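Local coordinates for protein aminoacyl-tRNA synthetase (Cryptosporidium parvum, PDB 5F9Z) that probably charges tRNA with proline in an ATP-dependent reaction, and binds halofuginone together with an ATP analogue, at residues I305-I310 with C360-V365. Sequence-based numbering, arbitrary orientation.
Sequences IIIPII and CLRFEV
Val365, Phe363 and Ile305 meet across a parallel strand pair in the anticodon-binding domain. Val365 spans the last two rungs of its ladder: its N donates to Ile307 O (3.2 Å), 39° above the carbonyl plane, and its O accepts Ile309 N (2.8 Å), again from well above the plane. Its CG2, set beside its own backbone N with CG1 anti to that N (chi1 -179°), meets Ile306 CG2 at 4.0 Å. Phe363 N binds Ile305 O (2.8 Å), while Phe363 O takes Ile307 N. The Phe363 ring, swung beside its backbone N (chi1 -71°), offers CD2 obliquely to Ile306 CG1 at 4.0 Å. Ile305 N opens the ladder on Leu361 O (3.0 Å). On the other face Ile305 CG2 presses on Arg362 CB (3.6 Å), and Ile307 CD1 reaches the Arg362 CD. Arg362, extended from CG to NE, forms a salt bridge within its own strand, NE to the anti lone pair of Glu364 OE2 (3.0 Å), nearly in the guanidinium plane; NH1 makes a second with Glu355, and Tyr351 adds a cation-pi contact. Helix 317-332 packs on the Ile306, Pro308 and Phe363 face, where helix 393-417 also touches Phe363, and helix 347-356 on that of Ile305 and Ile307. Strand 304-308 is flanked by 337-339 and central strand 361-365 by antiparallel 374-379 in a mixed five-stranded sheet.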
loop_
_atom_site.group_PDB
_atom_site.type_symbol
_atom_site.label_atom_id
_atom_site.label_comp_id
_atom_site.label_asym_id
_atom_site.label_seq_id
_atom_site.Cartn_x
_atom_site.Cartn_y
_atom_site.Cartn_z
ATOM N N ILE A 305 -24.365 -3.483 -1.857
ATOM C CA ILE A 305 -25.034 -4.775 -1.775
ATOM C C ILE A 305 -26.518 -4.516 -1.549
ATOM O O ILE A 305 -26.896 -3.758 -0.647
ATOM C CB ILE A 305 -24.430 -5.666 -0.672
ATOM C CG1 ILE A 305 -25.114 -7.035 -0.653
ATOM C CG2 ILE A 305 -24.488 -4.994 0.697
ATOM C CD1 ILE A 305 -24.814 -7.876 -1.873
ATOM N N ILE A 306 -27.354 -5.109 -2.393
ATOM C CA ILE A 306 -28.799 -4.929 -2.323
ATOM C C ILE A 306 -29.368 -6.116 -1.560
ATOM O O ILE A 306 -29.332 -7.254 -2.040
ATOM C CB ILE A 306 -29.425 -4.803 -3.717
ATOM C CG1 ILE A 306 -28.804 -3.625 -4.473
ATOM C CG2 ILE A 306 -30.932 -4.628 -3.609
ATOM C CD1 ILE A 306 -29.380 -3.418 -5.858
ATOM N N ILE A 307 -29.893 -5.854 -0.367
ATOM C CA ILE A 307 -30.404 -6.912 0.499
ATOM C C ILE A 307 -31.913 -6.756 0.642
ATOM O O ILE A 307 -32.378 -5.941 1.453
ATOM C CB ILE A 307 -29.710 -6.888 1.870
ATOM C CG1 ILE A 307 -28.192 -6.975 1.697
ATOM C CG2 ILE A 307 -30.214 -8.026 2.741
ATOM C CD1 ILE A 307 -27.422 -6.898 2.996
ATOM N N PRO A 308 -32.711 -7.498 -0.123
ATOM C CA PRO A 308 -34.165 -7.436 0.062
ATOM C C PRO A 308 -34.575 -8.096 1.369
ATOM O O PRO A 308 -34.046 -9.141 1.753
ATOM C CB PRO A 308 -34.710 -8.198 -1.150
ATOM C CG PRO A 308 -33.604 -9.125 -1.534
ATOM C CD PRO A 308 -32.329 -8.389 -1.232
ATOM N N ILE A 309 -35.525 -7.465 2.058
ATOM C CA ILE A 309 -36.021 -7.987 3.327
ATOM C C ILE A 309 -36.854 -9.231 3.055
ATOM O O ILE A 309 -38.053 -9.142 2.764
ATOM C CB ILE A 309 -36.837 -6.929 4.090
ATOM C CG1 ILE A 309 -36.028 -5.641 4.236
ATOM C CG2 ILE A 309 -37.246 -7.458 5.457
ATOM C CD1 ILE A 309 -34.691 -5.843 4.897
ATOM N N ILE A 310 -36.221 -10.402 3.145
ATOM C CA ILE A 310 -36.885 -11.673 2.885
ATOM C C ILE A 310 -36.275 -12.720 3.805
ATOM O O ILE A 310 -35.163 -12.560 4.314
ATOM C CB ILE A 310 -36.756 -12.099 1.403
ATOM C CG1 ILE A 310 -37.908 -13.022 1.002
ATOM C CG2 ILE A 310 -35.412 -12.771 1.150
ATOM C CD1 ILE A 310 -39.263 -12.348 1.022
ATOM N N CYS A 360 -19.350 -0.849 0.953
ATOM C CA CYS A 360 -19.515 0.549 1.343
ATOM C C CYS A 360 -20.952 0.853 1.753
ATOM O O CYS A 360 -21.196 1.467 2.797
ATOM C CB CYS A 360 -19.082 1.461 0.197
ATOM S SG CYS A 360 -17.431 1.111 -0.432
ATOM N N LEU A 361 -21.917 0.441 0.936
ATOM C CA LEU A 361 -23.321 0.729 1.185
ATOM C C LEU A 361 -24.135 -0.548 1.053
ATOM O O LEU A 361 -23.843 -1.396 0.204
ATOM C CB LEU A 361 -23.858 1.783 0.206
ATOM C CG LEU A 361 -23.066 3.082 0.036
ATOM C CD1 LEU A 361 -23.619 3.886 -1.129
ATOM C CD2 LEU A 361 -23.090 3.904 1.315
ATOM N N ARG A 362 -25.155 -0.685 1.894
ATOM C CA ARG A 362 -26.130 -1.755 1.751
ATOM C C ARG A 362 -27.509 -1.146 1.545
ATOM O O ARG A 362 -27.859 -0.144 2.176
ATOM C CB ARG A 362 -26.134 -2.700 2.963
ATOM C CG ARG A 362 -26.732 -2.143 4.241
ATOM C CD ARG A 362 -27.265 -3.279 5.098
ATOM N NE ARG A 362 -27.591 -2.864 6.459
ATOM C CZ ARG A 362 -26.757 -2.967 7.488
ATOM N NH1 ARG A 362 -25.543 -3.471 7.309
ATOM N NH2 ARG A 362 -27.133 -2.567 8.695
ATOM N N PHE A 363 -28.275 -1.741 0.636
ATOM C CA PHE A 363 -29.632 -1.307 0.340
ATOM C C PHE A 363 -30.601 -2.311 0.947
ATOM O O PHE A 363 -30.575 -3.495 0.593
ATOM C CB PHE A 363 -29.867 -1.187 -1.167
ATOM C CG PHE A 363 -29.145 -0.035 -1.815
ATOM C CD1 PHE A 363 -28.369 0.836 -1.067
ATOM C CD2 PHE A 363 -29.258 0.182 -3.179
ATOM C CE1 PHE A 363 -27.710 1.892 -1.670
ATOM C CE2 PHE A 363 -28.606 1.237 -3.785
ATOM C CZ PHE A 363 -27.831 2.092 -3.030
ATOM N N GLU A 364 -31.442 -1.842 1.861
ATOM C CA GLU A 364 -32.491 -2.659 2.455
ATOM C C GLU A 364 -33.790 -2.384 1.707
ATOM O O GLU A 364 -34.279 -1.249 1.704
ATOM C CB GLU A 364 -32.639 -2.357 3.945
ATOM C CG GLU A 364 -31.350 -2.543 4.730
ATOM C CD GLU A 364 -31.493 -2.169 6.191
ATOM O OE1 GLU A 364 -32.595 -1.740 6.593
ATOM O OE2 GLU A 364 -30.501 -2.306 6.938
ATOM N N VAL A 365 -34.336 -3.413 1.068
ATOM C CA VAL A 365 -35.513 -3.282 0.214
ATOM C C VAL A 365 -36.611 -4.149 0.817
ATOM O O VAL A 365 -36.635 -5.369 0.618
ATOM C CB VAL A 365 -35.223 -3.679 -1.237
ATOM C CG1 VAL A 365 -36.470 -3.507 -2.092
ATOM C CG2 VAL A 365 -34.072 -2.852 -1.791
#